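PDB 3I2W: syndapin from Drosophila melanogaster, which probably takes part in endocytosis as a dimer whose F-BAR domain, the part crystallised here, belongs to a family that binds phospholipid membranes. Local coordinates for residues D2-P7 with S213-C218; K128-L133 with S205-D210; N156-A161 with D177-T182. One frame throughout, in Å; residues are numbered along the deposited sequence.

Interaction 1: residues D2-P7 with S213-C218; sequences DSFWEP and SVFEKC
Phe4 and Phe215 join the N-terminal segment to one of the long helices of the F-BAR domain, the dimeric bundle of elongated helices that gives this family its bowed shape. Residues 2-7 form a loop before helix 11-58, with a type I beta turn from Ser3 to Glu6, and Phe4 reaches from this turn toward helix 169-240.

The contact across the segments is purely apolar. CE1 of Phe4 approaches CD1 of Phe215 at 4.3 Å, with the ring centroids 5.6 Å apart and the planes inclined at 60°, an oblique meeting of the two rings. With CG on the far side from the backbone N (chi1 172° for Phe4, -178° for Phe215), each ring is carried toward the other segment. Thr13 of helix 11-58 also packs on Phe215, while His275 of the second subunit packs on Phe4, so this small contact lies where the dimer partner meets the loop.

The aromatic packing continues inside the loop, where Phe4 CD2 sits 3.5 Å above the plane of the Trp5 ring, over its centre.

Hydrogen bonds set the shape of the loop and fasten it to the partner. Ser3 OG and Trp5 NE1 bond to the backbone oxygens of Ala280 and Ile277 of the second subunit. Glu6 N bonds to Ser3 O, and an ST turn is completed by Trp5 N, which donates to Ser3 OG at 3.2 Å.

Interaction 2: residues K128-L133 with S205-D210; sequences KPWAKL and SVYIED
Trp130 and Tyr207 lay their rings against each other between helices 114-159 and 169-240, two long arms of the F-BAR bundle. Both side chains leave their helices in the same way, with a trans first torsion (chi1 -176° for Trp130 and 176° for Tyr207) that carries each ring toward the other helix, and they meet in a face-to-face stack. The phenol ring overlies the five-membered part of the indole, with centroids 3.7 Å apart and planes only 13° from parallel. Tyr207 CE2 lies over the centre of the indole, whereas on the phenol Trp130 CD2 falls nearer the rim. Trp130 CB adds a CH-pi contact, 4.1 Å from the centroid of the Tyr207 ring and over its face. At the far end, the Tyr207 OH reaches the six-membered part of the indole, 3.6 Å from Trp130 CZ3.

Polar atoms at the ring margins have partners in the same chain. Trp130 NE1 is hydrogen-bonded to Asn204 OD1, one turn before Tyr207, and Tyr207 OH to Trp5 O and to Gln127 NE2. Trp283 of the second subunit packs on both aromatic residues, bringing the stack into the dimer interface. Replacing Trp130 by an alanine would remove the indole, probably leaving one face of the Tyr207 ring without its cover and Asn204 OD1 without its N-H donor. The chemistry is thus mixed: dispersion between broad, flat faces contributes to the packing of the two helices, while hydrogen bonds at the periphery satisfy the buried indole N-H and phenol oxygen and limit how either ring can turn.

Interaction 3: residues N156-A161 with D177-T182; sequences NQERNA and DRVQKT
Glu158 and Val179 bring their CA atoms to 7.6 Å, the nearest backbone approach between a weakly bonded helical turn at the end of helix 114-159 and a stretch early in helix 169-240. Two side-chain pairs meet across it.

The first pair, Glu158 with Val179, meets through carbon atoms. The first torsion of the glutamate (chi1 -160°) turns CG away from the backbone N and the chain beyond is extended, an arrangement in which the side chain passes across the valine at about a right angle. Val179 offers a single methyl group, CG2, which meets Glu158 CB at 4.0 Å and lies 4.2 Å from Glu158 CD. The glutamate thus takes part through CB and, more distantly, the carboxylate carbon. Thr155 also packs on Val179, and His176 on Glu158.

These segments belong to the distal part of a helical hairpin in the F-BAR domain: helix 114-159 ends here, a short connection follows, and helix 169-240 runs back antiparallel beside it. No other chain of the dimer touches the two segments, so at this level the arm consists of two helices packed on each other.

The second pair, Gln157 with Arg178, is polar and looser. Gln157 NE2 comes to the edge of the guanidinium group, near its plane, at 3.8 Å from Arg178 NH1, and Gln157 OE1 is equally far from that nitrogen. Amide and guanidinium planes are turned 79° apart. The amide nitrogen is hydrogen-bonded to Ser153 O, one turn earlier on its own helix.

On helix 169-240, Thr182 N bonds to Arg178 O at 2.8 Å. Beyond about Arg159 the partner segment continues as loop or turn, and Ala161 N bonds to Glu158 O at 3.2 Å.

In the fold
All three contacts use helix 169-240, and interactions 2 and 3 pair it with helix 114-159. Along the chain interaction 1 encloses interaction 2, which encloses interaction 3, as in a helical hairpin with the N-terminal segment, first in the chain, packed onto helix 169-240. Interactions 1 and 2 are neighbours, centres about 11 Å apart, joined by a probable hydrogen bond of Trp5 O with Tyr207 OH and by packing of Trp5 and Pro7; both touch the second subunit. Interaction 3 stands apart, its centre about 42 Å from that of interaction 2 and about 49 Å from that of interaction 1. The hairpin thus runs from a dimer-contacting region to an arm where, at interaction 3, no other chain touches the segments.

Interaction 1: residues D2-P7 with S213-C218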
loop_
_atom_site.group_PDB
_atom_site.type_symbol
_atom_site.label_atom_id
_atom_site.label_comp_id
_atom_site.label_asym_id
_atom_site.label_seq_id
_atom_site.Cartn_x
_atom_site.Cartn_y
_atom_site.Cartn_z
ATOM N N ASP B 2 5.093 -43.610 11.306
ATOM C CA ASP B 2 4.358 -42.596 10.591
ATOM C C ASP B 2 4.029 -43.023 9.141
ATOM O O ASP B 2 3.312 -42.306 8.443
ATOM C CB ASP B 2 5.177 -41.278 10.612
ATOM C CG ASP B 2 6.606 -41.443 9.986
ATOM O OD1 ASP B 2 7.286 -42.479 10.273
ATOM O OD2 ASP B 2 7.044 -40.554 9.204
ATOM N N SER B 3 4.530 -44.177 8.696
ATOM C CA SER B 3 4.364 -44.636 7.324
ATOM C C SER B 3 2.942 -44.588 6.840
ATOM O O SER B 3 2.032 -45.151 7.435
ATOM C CB SER B 3 4.890 -46.082 7.142
ATOM O OG SER B 3 4.649 -46.682 5.834
ATOM N N PHE B 4 2.771 -43.984 5.685
ATOM C CA PHE B 4 1.520 -44.079 4.935
ATOM C C PHE B 4 0.825 -45.460 4.976
ATOM O O PHE B 4 -0.393 -45.581 5.050
ATOM C CB PHE B 4 1.773 -43.672 3.477
ATOM C CG PHE B 4 0.596 -43.920 2.585
ATOM C CD1 PHE B 4 -0.493 -43.070 2.607
ATOM C CD2 PHE B 4 0.559 -45.039 1.754
ATOM C CE1 PHE B 4 -1.556 -43.319 1.782
ATOM C CE2 PHE B 4 -0.491 -45.280 0.965
ATOM C CZ PHE B 4 -1.553 -44.419 0.957
ATOM N N TRP B 5 1.625 -46.498 4.883
ATOM C CA TRP B 5 1.113 -47.850 4.751
ATOM C C TRP B 5 0.430 -48.478 5.985
ATOM O O TRP B 5 -0.364 -49.400 5.851
ATOM C CB TRP B 5 2.234 -48.682 4.207
ATOM C CG TRP B 5 2.523 -48.257 2.822
ATOM C CD1 TRP B 5 3.607 -47.581 2.374
ATOM C CD2 TRP B 5 1.676 -48.458 1.690
ATOM N NE1 TRP B 5 3.514 -47.383 1.022
ATOM C CE2 TRP B 5 2.346 -47.938 0.577
ATOM C CE3 TRP B 5 0.435 -49.096 1.505
ATOM C CZ2 TRP B 5 1.812 -47.989 -0.695
ATOM C CZ3 TRP B 5 -0.095 -49.160 0.238
ATOM C CH2 TRP B 5 0.579 -48.598 -0.847
ATOM N N GLU B 6 0.742 -47.905 7.143
ATOM C CA GLU B 6 0.137 -48.091 8.456
ATOM C C GLU B 6 -1.357 -47.717 8.565
ATOM O O GLU B 6 -1.795 -46.750 8.001
ATOM C CB GLU B 6 0.912 -47.139 9.344
ATOM C CG GLU B 6 1.439 -47.678 10.651
ATOM C CD GLU B 6 2.299 -48.900 10.493
ATOM O OE1 GLU B 6 3.266 -48.891 9.673
ATOM O OE2 GLU B 6 1.992 -49.877 11.220
ATOM N N PRO B 7 -2.146 -48.478 9.323
ATOM C CA PRO B 7 -3.607 -48.213 9.298
ATOM C C PRO B 7 -3.968 -46.803 9.738
ATOM O O PRO B 7 -3.372 -46.257 10.681
ATOM C CB PRO B 7 -4.193 -49.219 10.312
ATOM C CG PRO B 7 -3.188 -50.253 10.459
ATOM C CD PRO B 7 -1.810 -49.605 10.208
ATOM N N SER B 213 -4.365 -46.613 -5.923
ATOM C CA SER B 213 -5.299 -46.237 -6.877
ATOM C C SER B 213 -6.075 -45.103 -6.276
ATOM O O SER B 213 -6.420 -44.160 -6.968
ATOM C CB SER B 213 -6.150 -47.445 -7.123
ATOM O OG SER B 213 -7.251 -47.060 -7.859
ATOM N N VAL B 214 -6.361 -45.206 -4.982
ATOM C CA VAL B 214 -7.091 -44.169 -4.221
ATOM C C VAL B 214 -6.205 -42.962 -4.052
ATOM O O VAL B 214 -6.678 -41.857 -4.171
ATOM C CB VAL B 214 -7.506 -44.651 -2.838
ATOM C CG1 VAL B 214 -8.143 -43.555 -2.075
ATOM C CG2 VAL B 214 -8.504 -45.728 -2.975
ATOM N N PHE B 215 -4.918 -43.184 -3.807
ATOM C CA PHE B 215 -3.985 -42.121 -3.579
ATOM C C PHE B 215 -3.862 -41.270 -4.804
ATOM O O PHE B 215 -3.716 -40.068 -4.718
ATOM C CB PHE B 215 -2.628 -42.704 -3.312
ATOM C CG PHE B 215 -1.572 -41.682 -3.014
ATOM C CD1 PHE B 215 -1.598 -40.955 -1.830
ATOM C CD2 PHE B 215 -0.524 -41.484 -3.884
ATOM C CE1 PHE B 215 -0.621 -40.026 -1.546
ATOM C CE2 PHE B 215 0.504 -40.586 -3.583
ATOM C CZ PHE B 215 0.449 -39.849 -2.436
ATOM N N GLU B 216 -3.923 -41.893 -5.963
ATOM C CA GLU B 216 -3.634 -41.157 -7.157
ATOM C C GLU B 216 -4.850 -40.317 -7.529
ATOM O O GLU B 216 -4.690 -39.238 -8.143
ATOM C CB GLU B 216 -3.104 -42.058 -8.272
ATOM C CG GLU B 216 -1.578 -42.308 -8.180
ATOM C CD GLU B 216 -0.709 -41.019 -8.245
ATOM O OE1 GLU B 216 -1.115 -40.075 -8.981
ATOM O OE2 GLU B 216 0.380 -40.940 -7.569
ATOM N N LYS B 217 -6.040 -40.760 -7.132
ATOM C CA LYS B 217 -7.212 -39.937 -7.265
ATOM C C LYS B 217 -6.982 -38.589 -6.559
ATOM O O LYS B 217 -7.439 -37.508 -7.034
ATOM C CB LYS B 217 -8.426 -40.614 -6.649
ATOM C CG LYS B 217 -9.210 -41.542 -7.582
ATOM C CD LYS B 217 -10.130 -42.551 -6.816
ATOM C CE LYS B 217 -11.043 -43.468 -7.752
ATOM N NZ LYS B 217 -10.102 -44.316 -8.580
ATOM N N CYS B 218 -6.267 -38.671 -5.438
ATOM C CA CYS B 218 -6.032 -37.557 -4.600
ATOM C C CYS B 218 -4.989 -36.699 -5.224
ATOM O O CYS B 218 -5.194 -35.517 -5.382
ATOM C CB CYS B 218 -5.605 -38.022 -3.236
ATOM S SG CYS B 218 -7.028 -38.729 -2.345
#

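Interaction 2: residues K128-L133 with S205-D210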
loop_
_atom_site.group_PDB
_atom_site.type_symbol
_atom_site.label_atom_id
_atom_site.label_comp_id
_atom_site.label_asym_id
_atom_site.label_seq_id
_atom_site.Cartn_x
_atom_site.Cartn_y
_atom_site.Cartn_z
ATOM N N LYS B 128 -9.607 -51.963 4.581
ATOM C CA LYS B 128 -10.300 -52.866 5.479
ATOM C C LYS B 128 -9.776 -54.332 5.466
ATOM O O LYS B 128 -9.259 -54.784 6.483
ATOM C CB LYS B 128 -11.790 -52.783 5.265
ATOM C CG LYS B 128 -12.555 -53.555 6.260
ATOM C CD LYS B 128 -14.018 -53.539 5.942
ATOM C CE LYS B 128 -14.773 -53.251 7.238
ATOM N NZ LYS B 128 -16.233 -53.645 7.186
ATOM N N PRO B 129 -9.850 -55.052 4.313
ATOM C CA PRO B 129 -9.251 -56.396 4.226
ATOM C C PRO B 129 -7.924 -56.569 4.941
ATOM O O PRO B 129 -7.764 -57.466 5.778
ATOM C CB PRO B 129 -9.025 -56.561 2.729
ATOM C CG PRO B 129 -10.174 -55.934 2.165
ATOM C CD PRO B 129 -10.437 -54.686 3.012
ATOM N N TRP B 130 -6.976 -55.722 4.607
ATOM C CA TRP B 130 -5.638 -55.847 5.126
ATOM C C TRP B 130 -5.622 -55.440 6.613
ATOM O O TRP B 130 -4.803 -55.887 7.402
ATOM C CB TRP B 130 -4.776 -54.941 4.286
ATOM C CG TRP B 130 -3.387 -54.972 4.561
ATOM C CD1 TRP B 130 -2.460 -55.774 3.963
ATOM C CD2 TRP B 130 -2.676 -54.120 5.434
ATOM N NE1 TRP B 130 -1.197 -55.498 4.461
ATOM C CE2 TRP B 130 -1.313 -54.471 5.356
ATOM C CE3 TRP B 130 -3.050 -53.100 6.282
ATOM C CZ2 TRP B 130 -0.330 -53.827 6.087
ATOM C CZ3 TRP B 130 -2.044 -52.455 7.054
ATOM C CH2 TRP B 130 -0.718 -52.821 6.937
ATOM N N ALA B 131 -6.560 -54.606 7.016
ATOM C CA ALA B 131 -6.629 -54.277 8.409
ATOM C C ALA B 131 -6.955 -55.537 9.192
ATOM O O ALA B 131 -6.291 -55.819 10.157
ATOM C CB ALA B 131 -7.668 -53.204 8.636
ATOM N N LYS B 132 -7.989 -56.277 8.788
ATOM C CA LYS B 132 -8.246 -57.620 9.294
ATOM C C LYS B 132 -6.960 -58.451 9.369
ATOM O O LYS B 132 -6.452 -58.734 10.461
ATOM C CB LYS B 132 -9.220 -58.362 8.394
ATOM C CG LYS B 132 -10.624 -57.763 8.267
ATOM C CD LYS B 132 -11.161 -57.207 9.601
ATOM C CE LYS B 132 -12.590 -56.643 9.426
ATOM N NZ LYS B 132 -13.349 -57.565 8.499
ATOM N N LEU B 133 -6.400 -58.821 8.223
ATOM C CA LEU B 133 -5.186 -59.622 8.298
ATOM C C LEU B 133 -4.167 -59.027 9.295
ATOM O O LEU B 133 -3.497 -59.741 10.016
ATOM C CB LEU B 133 -4.623 -59.981 6.907
ATOM C CG LEU B 133 -5.722 -60.406 5.906
ATOM C CD1 LEU B 133 -5.197 -60.740 4.571
ATOM C CD2 LEU B 133 -6.566 -61.553 6.350
ATOM N N SER B 205 0.159 -57.188 -1.963
ATOM C CA SER B 205 0.316 -56.523 -3.188
ATOM C C SER B 205 -1.072 -56.085 -3.616
ATOM O O SER B 205 -1.235 -55.007 -4.175
ATOM C CB SER B 205 1.019 -57.427 -4.150
ATOM O OG SER B 205 0.087 -58.337 -4.588
ATOM N N VAL B 206 -2.087 -56.868 -3.312
ATOM C CA VAL B 206 -3.442 -56.404 -3.593
ATOM C C VAL B 206 -3.736 -55.103 -2.855
ATOM O O VAL B 206 -4.372 -54.206 -3.423
ATOM C CB VAL B 206 -4.471 -57.442 -3.204
ATOM C CG1 VAL B 206 -5.935 -56.850 -3.195
ATOM C CG2 VAL B 206 -4.341 -58.638 -4.134
ATOM N N TYR B 207 -3.306 -55.034 -1.587
ATOM C CA TYR B 207 -3.393 -53.861 -0.731
ATOM C C TYR B 207 -2.694 -52.713 -1.428
ATOM O O TYR B 207 -3.306 -51.715 -1.723
ATOM C CB TYR B 207 -2.702 -54.159 0.602
ATOM C CG TYR B 207 -2.593 -53.017 1.620
ATOM C CD1 TYR B 207 -3.661 -52.187 1.877
ATOM C CD2 TYR B 207 -1.446 -52.846 2.371
ATOM C CE1 TYR B 207 -3.580 -51.176 2.802
ATOM C CE2 TYR B 207 -1.369 -51.852 3.311
ATOM C CZ TYR B 207 -2.436 -51.007 3.517
ATOM O OH TYR B 207 -2.374 -49.956 4.437
ATOM N N ILE B 208 -1.412 -52.856 -1.703
ATOM C CA ILE B 208 -0.678 -51.856 -2.438
ATOM C C ILE B 208 -1.447 -51.357 -3.665
ATOM O O ILE B 208 -1.650 -50.170 -3.799
ATOM C CB ILE B 208 0.745 -52.333 -2.729
ATOM C CG1 ILE B 208 1.343 -52.749 -1.380
ATOM C CG2 ILE B 208 1.577 -51.259 -3.394
ATOM C CD1 ILE B 208 2.826 -53.136 -1.364
ATOM N N GLU B 209 -1.929 -52.228 -4.524
ATOM C CA GLU B 209 -2.633 -51.740 -5.681
ATOM C C GLU B 209 -3.774 -50.852 -5.293
ATOM O O GLU B 209 -3.890 -49.732 -5.762
ATOM C CB GLU B 209 -3.233 -52.871 -6.421
ATOM C CG GLU B 209 -2.601 -53.187 -7.738
ATOM C CD GLU B 209 -3.558 -54.096 -8.526
ATOM O OE1 GLU B 209 -3.970 -53.690 -9.646
ATOM O OE2 GLU B 209 -3.936 -55.188 -7.984
ATOM N N ASP B 210 -4.643 -51.376 -4.454
ATOM C CA ASP B 210 -5.763 -50.618 -3.922
ATOM C C ASP B 210 -5.408 -49.236 -3.342
ATOM O O ASP B 210 -5.928 -48.208 -3.790
ATOM C CB ASP B 210 -6.516 -51.466 -2.913
ATOM C CG ASP B 210 -7.201 -52.656 -3.565
ATOM O OD1 ASP B 210 -7.162 -52.716 -4.809
ATOM O OD2 ASP B 210 -7.791 -53.508 -2.847
#

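Interaction 3: residues N156-A161 with D177-T182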
loop_
_atom_site.group_PDB
_atom_site.type_symbol
_atom_site.label_atom_id
_atom_site.label_comp_id
_atom_site.label_asym_id
_atom_site.label_seq_id
_atom_site.Cartn_x
_atom_site.Cartn_y
_atom_site.Cartn_z
ATOM N N ASN B 156 8.608 -74.201 35.250
ATOM C CA ASN B 156 9.156 -73.815 36.532
ATOM C C ASN B 156 8.516 -74.475 37.732
ATOM O O ASN B 156 9.220 -74.930 38.646
ATOM C CB ASN B 156 9.039 -72.318 36.709
ATOM C CG ASN B 156 10.328 -71.624 36.424
ATOM O OD1 ASN B 156 11.381 -72.270 36.332
ATOM N ND2 ASN B 156 10.275 -70.298 36.274
ATOM N N GLN B 157 7.186 -74.495 37.752
ATOM C CA GLN B 157 6.487 -75.027 38.896
ATOM C C GLN B 157 6.650 -76.517 38.980
ATOM O O GLN B 157 6.726 -77.054 40.068
ATOM C CB GLN B 157 5.025 -74.694 38.881
ATOM C CG GLN B 157 4.711 -73.283 38.568
ATOM C CD GLN B 157 3.229 -73.147 38.333
ATOM O OE1 GLN B 157 2.435 -73.707 39.092
ATOM N NE2 GLN B 157 2.838 -72.440 37.265
ATOM N N GLU B 158 6.715 -77.192 37.845
ATOM C CA GLU B 158 7.044 -78.593 37.864
ATOM C C GLU B 158 8.415 -78.851 38.511
ATOM O O GLU B 158 8.560 -79.823 39.235
ATOM C CB GLU B 158 6.989 -79.192 36.472
ATOM C CG GLU B 158 6.848 -80.701 36.509
ATOM C CD GLU B 158 7.012 -81.348 35.158
ATOM O OE1 GLU B 158 8.073 -81.139 34.526
ATOM O OE2 GLU B 158 6.084 -82.088 34.736
ATOM N N ARG B 159 9.401 -77.988 38.252
ATOM C CA ARG B 159 10.681 -78.003 38.964
ATOM C C ARG B 159 10.516 -78.293 40.456
ATOM O O ARG B 159 11.002 -79.312 40.966
ATOM C CB ARG B 159 11.395 -76.660 38.790
ATOM C CG ARG B 159 12.453 -76.325 39.873
ATOM C CD ARG B 159 13.813 -77.018 39.655
ATOM N NE ARG B 159 14.588 -76.376 38.583
ATOM C CZ ARG B 159 14.568 -76.737 37.294
ATOM N NH1 ARG B 159 13.815 -77.755 36.880
ATOM N NH2 ARG B 159 15.312 -76.076 36.411
ATOM N N ASN B 160 9.806 -77.394 41.138
ATOM C CA ASN B 160 9.639 -77.432 42.605
ATOM C C ASN B 160 8.407 -78.190 43.118
ATOM O O ASN B 160 7.863 -77.897 44.172
ATOM C CB ASN B 160 9.691 -76.014 43.157
ATOM C CG ASN B 160 9.539 -74.974 42.066
ATOM O OD1 ASN B 160 8.472 -74.384 41.913
ATOM N ND2 ASN B 160 10.596 -74.767 41.277
ATOM N N ALA B 161 7.989 -79.176 42.340
ATOM C CA ALA B 161 6.988 -80.157 42.731
ATOM C C ALA B 161 7.704 -81.483 42.912
ATOM O O ALA B 161 7.442 -82.219 43.866
ATOM C CB ALA B 161 5.881 -80.299 41.635
ATOM N N ASP B 177 0.669 -82.221 33.761
ATOM C CA ASP B 177 -0.239 -82.120 32.649
ATOM C C ASP B 177 -0.215 -80.739 32.071
ATOM O O ASP B 177 -0.263 -80.607 30.852
ATOM C CB ASP B 177 -1.661 -82.473 33.053
ATOM C CG ASP B 177 -1.863 -83.957 33.259
ATOM O OD1 ASP B 177 -0.906 -84.775 33.064
ATOM O OD2 ASP B 177 -2.999 -84.297 33.629
ATOM N N ARG B 178 -0.163 -79.724 32.942
ATOM C CA ARG B 178 -0.087 -78.330 32.524
ATOM C C ARG B 178 1.093 -78.066 31.616
ATOM O O ARG B 178 0.930 -77.440 30.603
ATOM C CB ARG B 178 0.034 -77.430 33.711
ATOM C CG ARG B 178 -1.147 -76.564 33.962
ATOM C CD ARG B 178 -0.753 -75.537 35.028
ATOM N NE ARG B 178 -1.827 -75.304 35.998
ATOM C CZ ARG B 178 -1.801 -74.368 36.954
ATOM N NH1 ARG B 178 -0.746 -73.561 37.080
ATOM N NH2 ARG B 178 -2.834 -74.243 37.793
ATOM N N VAL B 179 2.275 -78.552 31.965
ATOM C CA VAL B 179 3.473 -78.359 31.131
ATOM C C VAL B 179 3.254 -78.864 29.716
ATOM O O VAL B 179 3.400 -78.138 28.769
ATOM C CB VAL B 179 4.726 -79.050 31.743
ATOM C CG1 VAL B 179 5.849 -79.145 30.737
ATOM C CG2 VAL B 179 5.187 -78.309 32.992
ATOM N N GLN B 180 2.900 -80.123 29.582
ATOM C CA GLN B 180 2.661 -80.733 28.290
ATOM C C GLN B 180 1.535 -80.026 27.481
ATOM O O GLN B 180 1.560 -80.031 26.252
ATOM C CB GLN B 180 2.355 -82.225 28.532
ATOM C CG GLN B 180 2.097 -83.078 27.286
ATOM C CD GLN B 180 3.341 -83.231 26.396
ATOM O OE1 GLN B 180 4.421 -82.684 26.699
ATOM N NE2 GLN B 180 3.193 -83.979 25.290
ATOM N N LYS B 181 0.563 -79.436 28.184
ATOM C CA LYS B 181 -0.619 -78.805 27.590
ATOM C C LYS B 181 -0.236 -77.404 27.163
ATOM O O LYS B 181 -0.807 -76.837 26.239
ATOM C CB LYS B 181 -1.764 -78.686 28.618
ATOM C CG LYS B 181 -3.235 -78.974 28.122
ATOM C CD LYS B 181 -3.666 -78.368 26.724
ATOM C CE LYS B 181 -4.109 -76.873 26.769
ATOM N NZ LYS B 181 -5.368 -76.611 27.565
ATOM N N THR B 182 0.713 -76.826 27.871
ATOM C CA THR B 182 1.108 -75.503 27.544
ATOM C C THR B 182 2.159 -75.564 26.463
ATOM O O THR B 182 2.373 -74.579 25.780
ATOM C CB THR B 182 1.630 -74.724 28.742
ATOM O OG1 THR B 182 2.761 -75.400 29.283
ATOM C CG2 THR B 182 0.535 -74.502 29.810
#